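PDB 1Z02: 2-oxo-1,2-dihydroquinoline 8-monooxygenase, oxygenase component from Pseudomonas putida, which probably catalyses the 8-hydroxylation of 2-oxo-1,2-dihydroquinoline, using a Rieske [2Fe-2S] cluster and a mononuclear iron centre. Local coordinates for residues L169-P174 against S187-D193; G261-F267 against H291-V297; A36-F40 against P320-D324. All coordinates share one frame; numbering follows the deposited sequence.

Contact 1: L169-P174 against S187-D193; sequences LPFRFP and SSPSVLD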
loop_
_atom_site.group_PDB
_atom_site.type_symbol
_atom_site.label_atom_id
_atom_site.label_comp_id
_atom_site.label_asym_id
_atom_site.label_seq_id
_atom_site.Cartn_x
_atom_site.Cartn_y
_atom_site.Cartn_z
ATOM N N LEU A 169 -9.791 33.431 10.612
ATOM C CA LEU A 169 -8.917 33.384 11.780
ATOM C C LEU A 169 -9.804 33.527 13.011
ATOM O O LEU A 169 -10.872 34.136 12.939
ATOM C CB LEU A 169 -7.898 34.522 11.704
ATOM C CG LEU A 169 -6.415 34.135 11.609
ATOM C CD1 LEU A 169 -6.213 32.950 10.756
ATOM C CD2 LEU A 169 -5.605 35.290 11.140
ATOM N N PRO A 170 -9.385 32.966 14.157
ATOM C CA PRO A 170 -10.197 33.063 15.381
ATOM C C PRO A 170 -10.615 34.489 15.755
ATOM O O PRO A 170 -10.032 35.461 15.265
ATOM C CB PRO A 170 -9.298 32.434 16.443
ATOM C CG PRO A 170 -8.535 31.400 15.652
ATOM C CD PRO A 170 -8.177 32.154 14.385
ATOM N N PHE A 171 -11.625 34.592 16.621
ATOM C CA PHE A 171 -12.138 35.882 17.089
ATOM C C PHE A 171 -11.015 36.647 17.778
ATOM O O PHE A 171 -10.226 36.054 18.507
ATOM C CB PHE A 171 -13.291 35.680 18.082
ATOM C CG PHE A 171 -14.369 34.760 17.583
ATOM C CD1 PHE A 171 -14.440 33.444 18.034
ATOM C CD2 PHE A 171 -15.300 35.201 16.646
ATOM C CE1 PHE A 171 -15.420 32.577 17.558
ATOM C CE2 PHE A 171 -16.286 34.339 16.161
ATOM C CZ PHE A 171 -16.344 33.025 16.619
ATOM N N ARG A 172 -10.948 37.959 17.551
ATOM C CA ARG A 172 -9.898 38.789 18.140
ATOM C C ARG A 172 -10.343 39.529 19.392
ATOM O O ARG A 172 -11.504 39.916 19.506
ATOM C CB ARG A 172 -9.395 39.817 17.118
ATOM C CG ARG A 172 -8.919 39.209 15.817
ATOM C CD ARG A 172 -8.481 40.264 14.819
ATOM N NE ARG A 172 -7.300 41.000 15.262
ATOM C CZ ARG A 172 -6.624 41.855 14.500
ATOM N NH1 ARG A 172 -5.559 42.483 14.985
ATOM N NH2 ARG A 172 -7.007 42.078 13.245
ATOM N N PHE A 173 -9.403 39.709 20.318
ATOM C CA PHE A 173 -9.620 40.436 21.571
ATOM C C PHE A 173 -8.520 41.495 21.640
ATOM O O PHE A 173 -7.432 41.292 21.101
ATOM C CB PHE A 173 -9.502 39.510 22.784
ATOM C CG PHE A 173 -10.552 38.440 22.830
ATOM C CD1 PHE A 173 -10.344 37.209 22.211
ATOM C CD2 PHE A 173 -11.766 38.669 23.469
ATOM C CE1 PHE A 173 -11.331 36.231 22.222
ATOM C CE2 PHE A 173 -12.759 37.694 23.484
ATOM C CZ PHE A 173 -12.540 36.475 22.861
ATOM N N PRO A 174 -8.771 42.621 22.326
ATOM C CA PRO A 174 -9.991 42.994 23.046
ATOM C C PRO A 174 -11.194 43.367 22.176
ATOM O O PRO A 174 -12.287 43.585 22.698
ATOM C CB PRO A 174 -9.520 44.161 23.906
ATOM C CG PRO A 174 -8.566 44.841 23.001
ATOM C CD PRO A 174 -7.766 43.695 22.430
ATOM N N SER A 187 -6.726 39.588 27.654
ATOM C CA SER A 187 -6.993 39.364 26.237
ATOM C C SER A 187 -5.912 38.578 25.501
ATOM O O SER A 187 -4.722 38.885 25.615
ATOM C CB SER A 187 -7.201 40.712 25.529
ATOM O OG SER A 187 -8.363 41.379 25.995
ATOM N N SER A 188 -6.336 37.571 24.739
ATOM C CA SER A 188 -5.406 36.759 23.962
ATOM C C SER A 188 -5.049 37.504 22.683
ATOM O O SER A 188 -5.922 38.081 22.017
ATOM C CB SER A 188 -6.027 35.407 23.595
ATOM O OG SER A 188 -6.252 34.611 24.743
ATOM N N PRO A 189 -3.756 37.521 22.330
ATOM C CA PRO A 189 -3.312 38.207 21.119
ATOM C C PRO A 189 -3.620 37.393 19.866
ATOM O O PRO A 189 -3.859 36.189 19.940
ATOM C CB PRO A 189 -1.814 38.371 21.351
ATOM C CG PRO A 189 -1.466 37.134 22.111
ATOM C CD PRO A 189 -2.603 37.036 23.112
ATOM N N SER A 190 -3.619 38.064 18.720
ATOM C CA SER A 190 -3.884 37.431 17.426
ATOM C C SER A 190 -2.569 37.413 16.648
ATOM O O SER A 190 -1.653 38.173 16.977
ATOM C CB SER A 190 -4.934 38.241 16.658
ATOM O OG SER A 190 -5.129 37.733 15.348
ATOM N N VAL A 191 -2.442 36.557 15.637
ATOM C CA VAL A 191 -1.198 36.558 14.876
ATOM C C VAL A 191 -1.184 37.815 13.993
ATOM O O VAL A 191 -0.168 38.158 13.384
ATOM C CB VAL A 191 -1.019 35.294 13.970
ATOM C CG1 VAL A 191 -1.224 34.059 14.761
ATOM C CG2 VAL A 191 -1.885 35.370 12.766
ATOM N N LEU A 192 -2.318 38.516 13.949
ATOM C CA LEU A 192 -2.442 39.745 13.162
ATOM C C LEU A 192 -1.987 40.974 13.947
ATOM O O LEU A 192 -1.737 42.028 13.365
ATOM C CB LEU A 192 -3.896 39.954 12.705
ATOM C CG LEU A 192 -4.501 38.971 11.697
ATOM C CD1 LEU A 192 -5.949 39.339 11.457
ATOM C CD2 LEU A 192 -3.721 39.015 10.389
ATOM N N ASP A 193 -1.875 40.830 15.265
ATOM C CA ASP A 193 -1.469 41.933 16.133
ATOM C C ASP A 193 -0.019 42.369 15.941
ATOM O O ASP A 193 0.862 41.558 15.644
ATOM C CB ASP A 193 -1.696 41.564 17.606
ATOM C CG ASP A 193 -3.161 41.514 17.975
ATOM O OD1 ASP A 193 -3.486 40.969 19.047
ATOM O OD2 ASP A 193 -3.985 42.033 17.200
HETATM O O HOH W 1 -7.149 35.777 15.857
HETATM O O HOH W 2 -6.287 41.197 17.792
HETATM O O HOH W 3 -6.903 38.317 19.504
#

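Contact 2: G261-F267 against H291-V297; sequences GMMQWLF and HYRTSVV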
loop_
_atom_site.group_PDB
_atom_site.type_symbol
_atom_site.label_atom_id
_atom_site.label_comp_id
_atom_site.label_asym_id
_atom_site.label_seq_id
_atom_site.Cartn_x
_atom_site.Cartn_y
_atom_site.Cartn_z
ATOM N N GLY A 261 -17.986 30.760 13.424
ATOM C CA GLY A 261 -17.635 29.696 14.338
ATOM C C GLY A 261 -18.439 29.698 15.619
ATOM O O GLY A 261 -19.561 30.197 15.661
ATOM N N MET A 262 -17.857 29.142 16.675
ATOM C CA MET A 262 -18.532 29.062 17.960
ATOM C C MET A 262 -17.561 29.309 19.104
ATOM O O MET A 262 -16.388 28.930 19.038
ATOM C CB MET A 262 -19.170 27.681 18.138
ATOM C CG MET A 262 -18.164 26.543 18.095
ATOM S SD MET A 262 -18.909 24.911 18.101
ATOM C CE MET A 262 -18.327 24.245 19.616
ATOM N N MET A 263 -18.068 29.962 20.143
ATOM C CA MET A 263 -17.301 30.269 21.341
ATOM C C MET A 263 -17.922 29.476 22.483
ATOM O O MET A 263 -19.120 29.580 22.730
ATOM C CB MET A 263 -17.382 31.767 21.658
ATOM C CG MET A 263 -16.842 32.158 23.027
ATOM S SD MET A 263 -15.071 32.386 23.018
ATOM C CE MET A 263 -14.555 30.907 23.027
ATOM N N GLN A 264 -17.111 28.682 23.171
ATOM C CA GLN A 264 -17.609 27.892 24.287
ATOM C C GLN A 264 -17.435 28.668 25.591
ATOM O O GLN A 264 -16.322 29.084 25.937
ATOM C CB GLN A 264 -16.871 26.559 24.340
ATOM C CG GLN A 264 -16.978 25.770 23.044
ATOM C CD GLN A 264 -16.462 24.366 23.174
ATOM O OE1 GLN A 264 -15.263 24.136 23.334
ATOM N NE2 GLN A 264 -17.372 23.408 23.123
ATOM N N TRP A 265 -18.545 28.867 26.301
ATOM C CA TRP A 265 -18.531 29.613 27.558
ATOM C C TRP A 265 -17.925 28.799 28.697
ATOM O O TRP A 265 -18.627 28.384 29.622
ATOM C CB TRP A 265 -19.951 30.062 27.939
ATOM C CG TRP A 265 -20.632 30.920 26.920
ATOM C CD1 TRP A 265 -21.721 30.586 26.174
ATOM C CD2 TRP A 265 -20.295 32.262 26.557
ATOM N NE1 TRP A 265 -22.088 31.637 25.370
ATOM C CE2 TRP A 265 -21.228 32.682 25.587
ATOM C CE3 TRP A 265 -19.295 33.158 26.960
ATOM C CZ2 TRP A 265 -21.194 33.960 25.007
ATOM C CZ3 TRP A 265 -19.261 34.433 26.382
ATOM C CH2 TRP A 265 -20.207 34.818 25.419
ATOM N N LEU A 266 -16.618 28.565 28.623
ATOM C CA LEU A 266 -15.938 27.806 29.657
ATOM C C LEU A 266 -15.731 28.663 30.895
ATOM O O LEU A 266 -15.583 29.885 30.809
ATOM C CB LEU A 266 -14.589 27.283 29.150
ATOM C CG LEU A 266 -14.635 26.316 27.968
ATOM C CD1 LEU A 266 -13.265 25.696 27.802
ATOM C CD2 LEU A 266 -15.674 25.229 28.218
ATOM N N PHE A 267 -15.728 28.002 32.045
ATOM C CA PHE A 267 -15.554 28.656 33.336
ATOM C C PHE A 267 -16.661 29.655 33.656
ATOM O O PHE A 267 -16.423 30.763 34.142
ATOM C CB PHE A 267 -14.164 29.297 33.433
ATOM C CG PHE A 267 -13.049 28.290 33.414
ATOM C CD1 PHE A 267 -12.500 27.858 32.209
ATOM C CD2 PHE A 267 -12.601 27.712 34.599
ATOM C CE1 PHE A 267 -11.530 26.863 32.182
ATOM C CE2 PHE A 267 -11.631 26.716 34.586
ATOM C CZ PHE A 267 -11.094 26.291 33.372
ATOM N N HIS A 291 -7.221 28.482 34.109
ATOM C CA HIS A 291 -8.362 29.094 33.449
ATOM C C HIS A 291 -7.998 29.225 31.975
ATOM O O HIS A 291 -6.921 29.728 31.635
ATOM C CB HIS A 291 -8.674 30.472 34.036
ATOM C CG HIS A 291 -9.187 30.430 35.441
ATOM N ND1 HIS A 291 -10.105 29.495 35.873
ATOM C CD2 HIS A 291 -8.923 31.215 36.511
ATOM C CE1 HIS A 291 -10.382 29.705 37.145
ATOM N NE2 HIS A 291 -9.677 30.746 37.557
ATOM N N TYR A 292 -8.900 28.769 31.110
ATOM C CA TYR A 292 -8.691 28.805 29.665
ATOM C C TYR A 292 -10.044 28.688 28.971
ATOM O O TYR A 292 -11.022 28.264 29.577
ATOM C CB TYR A 292 -7.804 27.629 29.245
ATOM C CG TYR A 292 -8.463 26.291 29.496
ATOM C CD1 TYR A 292 -9.335 25.729 28.559
ATOM C CD2 TYR A 292 -8.254 25.606 30.690
ATOM C CE1 TYR A 292 -9.980 24.518 28.814
ATOM C CE2 TYR A 292 -8.894 24.393 30.951
ATOM C CZ TYR A 292 -9.751 23.859 30.011
ATOM O OH TYR A 292 -10.368 22.659 30.256
ATOM N N ARG A 293 -10.092 29.062 27.698
ATOM C CA ARG A 293 -11.329 28.984 26.932
ATOM C C ARG A 293 -11.037 28.588 25.484
ATOM O O ARG A 293 -10.104 29.094 24.867
ATOM C CB ARG A 293 -12.053 30.334 26.982
ATOM C CG ARG A 293 -13.435 30.326 26.367
ATOM C CD ARG A 293 -14.207 31.569 26.768
ATOM N NE ARG A 293 -13.606 32.793 26.251
ATOM C CZ ARG A 293 -14.076 34.012 26.500
ATOM N NH1 ARG A 293 -13.473 35.078 25.986
ATOM N NH2 ARG A 293 -15.146 34.167 27.268
ATOM N N THR A 294 -11.841 27.677 24.949
ATOM C CA THR A 294 -11.665 27.213 23.582
ATOM C C THR A 294 -12.806 27.612 22.659
ATOM O O THR A 294 -13.970 27.669 23.059
ATOM C CB THR A 294 -11.543 25.674 23.525
ATOM O OG1 THR A 294 -12.632 25.082 24.247
ATOM C CG2 THR A 294 -10.231 25.228 24.123
ATOM N N SER A 295 -12.449 27.882 21.412
ATOM C CA SER A 295 -13.414 28.249 20.388
ATOM C C SER A 295 -12.886 27.697 19.066
ATOM O O SER A 295 -11.696 27.401 18.942
ATOM C CB SER A 295 -13.563 29.774 20.307
ATOM O OG SER A 295 -12.317 30.419 20.098
ATOM N N VAL A 296 -13.771 27.547 18.086
ATOM C CA VAL A 296 -13.369 27.035 16.784
ATOM C C VAL A 296 -14.122 27.752 15.662
ATOM O O VAL A 296 -15.324 27.988 15.752
ATOM C CB VAL A 296 -13.597 25.490 16.697
ATOM C CG1 VAL A 296 -15.066 25.168 16.901
ATOM C CG2 VAL A 296 -13.095 24.951 15.342
ATOM N N VAL A 297 -13.392 28.115 14.615
ATOM C CA VAL A 297 -13.969 28.805 13.472
ATOM C C VAL A 297 -13.559 28.121 12.169
ATOM O O VAL A 297 -12.546 27.410 12.121
ATOM C CB VAL A 297 -13.492 30.284 13.411
ATOM C CG1 VAL A 297 -13.944 31.036 14.648
ATOM C CG2 VAL A 297 -11.967 30.342 13.286
HETATM O O HOH W 4 -16.516 32.204 29.029
#

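Contact 3: A36-F40 against P320-D324; sequences AAWGF and PITDD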
loop_
_atom_site.group_PDB
_atom_site.type_symbol
_atom_site.label_atom_id
_atom_site.label_comp_id
_atom_site.label_asym_id
_atom_site.label_seq_id
_atom_site.Cartn_x
_atom_site.Cartn_y
_atom_site.Cartn_z
ATOM N N ALA A 36 -17.282 16.448 3.330
ATOM C CA ALA A 36 -16.027 17.191 3.240
ATOM C C ALA A 36 -14.734 16.458 3.639
ATOM O O ALA A 36 -13.861 17.029 4.298
ATOM C CB ALA A 36 -16.160 18.497 4.040
ATOM N N ALA A 37 -14.587 15.211 3.210
ATOM C CA ALA A 37 -13.387 14.450 3.545
ATOM C C ALA A 37 -12.097 15.128 3.075
ATOM O O ALA A 37 -11.106 15.161 3.808
ATOM C CB ALA A 37 -13.489 13.042 2.959
ATOM N N TRP A 38 -12.109 15.671 1.858
ATOM C CA TRP A 38 -10.928 16.334 1.305
ATOM C C TRP A 38 -10.733 17.753 1.819
ATOM O O TRP A 38 -9.746 18.410 1.493
ATOM C CB TRP A 38 -10.991 16.340 -0.222
ATOM C CG TRP A 38 -10.735 14.995 -0.814
ATOM C CD1 TRP A 38 -11.626 13.968 -0.949
ATOM C CD2 TRP A 38 -9.487 14.514 -1.318
ATOM N NE1 TRP A 38 -11.010 12.878 -1.510
ATOM C CE2 TRP A 38 -9.696 13.185 -1.748
ATOM C CE3 TRP A 38 -8.212 15.076 -1.451
ATOM C CZ2 TRP A 38 -8.673 12.409 -2.302
ATOM C CZ3 TRP A 38 -7.194 14.303 -2.000
ATOM C CH2 TRP A 38 -7.433 12.985 -2.420
ATOM N N GLY A 39 -11.682 18.215 2.628
ATOM C CA GLY A 39 -11.595 19.549 3.200
ATOM C C GLY A 39 -12.486 20.609 2.570
ATOM O O GLY A 39 -13.077 20.403 1.504
ATOM N N PHE A 40 -12.584 21.751 3.248
ATOM C CA PHE A 40 -13.380 22.877 2.763
ATOM C C PHE A 40 -12.444 23.748 1.935
ATOM O O PHE A 40 -11.417 24.216 2.432
ATOM C CB PHE A 40 -13.956 23.669 3.943
ATOM C CG PHE A 40 -15.044 22.939 4.692
ATOM C CD1 PHE A 40 -14.968 22.770 6.068
ATOM C CD2 PHE A 40 -16.150 22.419 4.018
ATOM C CE1 PHE A 40 -15.970 22.104 6.763
ATOM C CE2 PHE A 40 -17.162 21.748 4.715
ATOM C CZ PHE A 40 -17.068 21.590 6.086
ATOM N N PRO A 320 -6.197 19.861 5.803
ATOM C CA PRO A 320 -6.298 18.643 4.998
ATOM C C PRO A 320 -5.251 18.617 3.898
ATOM O O PRO A 320 -4.984 19.639 3.254
ATOM C CB PRO A 320 -7.732 18.688 4.461
ATOM C CG PRO A 320 -8.077 20.127 4.470
ATOM C CD PRO A 320 -7.420 20.677 5.706
ATOM N N ILE A 321 -4.627 17.454 3.720
ATOM C CA ILE A 321 -3.614 17.272 2.690
ATOM C C ILE A 321 -4.294 16.450 1.599
ATOM O O ILE A 321 -4.351 16.859 0.434
ATOM C CB ILE A 321 -2.392 16.519 3.240
ATOM C CG1 ILE A 321 -1.707 17.371 4.310
ATOM C CG2 ILE A 321 -1.422 16.204 2.102
ATOM C CD1 ILE A 321 -0.584 16.679 5.023
ATOM N N THR A 322 -4.790 15.281 2.000
ATOM C CA THR A 322 -5.550 14.402 1.120
ATOM C C THR A 322 -6.767 14.112 1.990
ATOM O O THR A 322 -7.016 14.827 2.967
ATOM C CB THR A 322 -4.814 13.075 0.773
ATOM O OG1 THR A 322 -4.548 12.336 1.971
ATOM C CG2 THR A 322 -3.518 13.357 0.029
ATOM N N ASP A 323 -7.540 13.092 1.657
ATOM C CA ASP A 323 -8.700 12.785 2.474
ATOM C C ASP A 323 -8.350 11.903 3.668
ATOM O O ASP A 323 -9.216 11.599 4.481
ATOM C CB ASP A 323 -9.786 12.128 1.624
ATOM C CG ASP A 323 -9.342 10.808 1.029
ATOM O OD1 ASP A 323 -8.133 10.614 0.803
ATOM O OD2 ASP A 323 -10.219 9.968 0.774
ATOM N N ASP A 324 -7.095 11.471 3.780
ATOM C CA ASP A 324 -6.727 10.660 4.930
ATOM C C ASP A 324 -5.424 11.087 5.604
ATOM O O ASP A 324 -4.834 10.323 6.358
ATOM C CB ASP A 324 -6.708 9.162 4.583
ATOM C CG ASP A 324 -5.514 8.756 3.755
ATOM O OD1 ASP A 324 -5.373 7.536 3.510
ATOM O OD2 ASP A 324 -4.721 9.632 3.354
#

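Contact 1: L169-P174 against S187-D193
R172 reaches from the extended segment 169-174 to D193, which closes a type I beta turn running from S190 to D193. An ST turn overlaps it: S190 OG accepts from L192 N, 3.2 Å away. Both segments belong to the irregular connection that leads to strand 196-206 in the Bet v 1-like ring-hydroxylase domain.

The R172 side chain leaves CB with CG beside the backbone N, and CG passes the S190 hydroxyl, with R172 CG 4.1 Å from S190 OG. A bend at chi3 (66°) then swings the guanidinium across the turn. There R172 NE donates to water 2 at 2.7 Å, and the same water donates to D193 OD2. R172 CZ, with NH1 and NH2, lies against L192 CB, which sits 3.6 Å above the guanidinium plane, nearer its rim. R172 NH1 makes the salt bridge, 2.8 Å from D193 OD2 with an N-H...O angle of 152°. OD2 lies close to the guanidinium plane; the guanidinium and carboxylate planes are 42° apart, and D193 OD2 alone takes both the NH1 bond and the water's. R172 NH2 ends 3.4 Å from L192 CD1.

The other carboxylate oxygen serves the turn: S190 N donates to D193 OD1, 2.9 Å away, from above the carboxylate plane. D193 is thereby gripped by both segments, which should fix its rotation. V191 rests on I331 and V333 of strand 325-335, and P189, just before the turn, accepts from Y315 OH through its O, which places this segment against the sheet.

Apolar contacts lie toward the ends: L169 CD2 is 3.9 Å from L192 CG, and F173 CB packs on S187 CB. Two more waters bridge the segments: water 1 donates to P170 O and is hydrogen-bonded to S190 OG, while water 3 accepts from F173 N and donates to S188 O.

Contact 2: G261-F267 against H291-V297
M262 and V296 form the hydrogen-bonded pair of two antiparallel neighbours, strands 261-264 and 293-297, whose axes run at 175° to each other. M262 N donates to V296 O at 2.9 Å and V296 N returns the bond to M262 O at 3.1 Å. G261 with V297 and M263 with S295 are the flanking non-hydrogen-bonded pairs. Q264 N to T294 O is a weak bond at 3.3 Å, and beyond it the chains part: an inverse gamma turn centred on W265 bonds L266 N to Q264 O.

Past the turn, side chains replace backbone bonds. L266 CD1 packs 3.6 Å from Y292 CE1. F267 directs its edge at the face of Y292 in an edge-to-face pair with planes at 80° and centroids 5.2 Å apart. H291 in turn presents its edge to a face of F267 in an offset edge-to-face pair, and its CA makes a CH-pi contact over the ring. The Y292 carbonyl also meets the F267 edge, with Y292 O 3.0 Å from F267 CE1; that buried oxygen has no hydrogen-bonding partner in the model. Having CG between its backbone N and carbonyl carbon (chi1 64°) turns a face of the Y292 ring toward the F267 edge.

R293 is also in direct contact: M263 SD lies over one guanidinium face, 3.6 Å from R293 NE, and water 4 bridges R293 NH2 to L266 O. Its own second shell is E305, through a salt bridge, and the carbonyls of F180 and P181. The Y292 side chain lies about 9 Å from the bound iron, nearby but not a ligand.

Within the antiparallel sheet of the Bet v 1-like domain, strands 250-253 and 301-305 flank this pair, while helix 392-404 packs on M262 and V296 through W397.

Contact 3: A36-F40 against P320-D324
W38 and D323 carry most of this contact, with P320 third. The D323 carboxylate lies over the indole of W38, the two planes only 8° apart, which makes a stacked arrangement. D323 CB is 3.5 Å from the centroid of the five-membered ring of W38 and 11° off its normal, the geometry of a CH-pi contact. Further along the same side chain, D323 OD1 lies 3.6 Å from W38 CZ2. Because D323 CG stands between its own backbone N and carbonyl carbon (chi1 62°), the carboxylate lies back over the ring. The peptide before it extends the cover: T322 CA approaches W38 CZ3 at 3.5 Å.

P320 meets the backbone of the other segment. P320 CB is 3.6 Å from W38 O, and P320 CG is 3.8 Å from G39 CA, a close fit made possible by the missing side chain. G39 closes a type I beta turn through G39 N to A36 O at 3.0 Å, and its positive phi lets the chain leave the turn beside the proline.

These residues join the loop after helix 31-34 to the connection between strands 313-320 and 325-335. The O of D324, the residue after D323, accepts from S423 OG of the second subunit, so the connection also touches the trimer interface.

No hydrogen bond crosses between the segments, and W38 O and D323 N are buried without a partner in the model. The carboxylate is held instead by a salt bridge to K420 and a bond from Y377 OH; K420 probably offsets its charge, and the two partners together probably hold it flat on the indole.

Overall arrangement
Contacts 2 and 3 are buried, whereas contact 1 is partly open and brings in three bridging waters. Contacts 1 and 2 share a patch of the fold: F173 CZ packs 3.5 Å from R293 NH1, F171 and P170 lie on V297, and both contacts touch M303 and E305 of strand 301-305. Contact 3 stands apart, its centre about 27 Å from that of contact 1 and about 25 Å from that of contact 2, at one connection of the same sheet. The chemistry follows place: a watered salt bridge where a loop lies on the sheet, backbone pairing within the sheet with aromatic edges where the strands end, and a carboxylate-indole stack where the N-terminal region meets it.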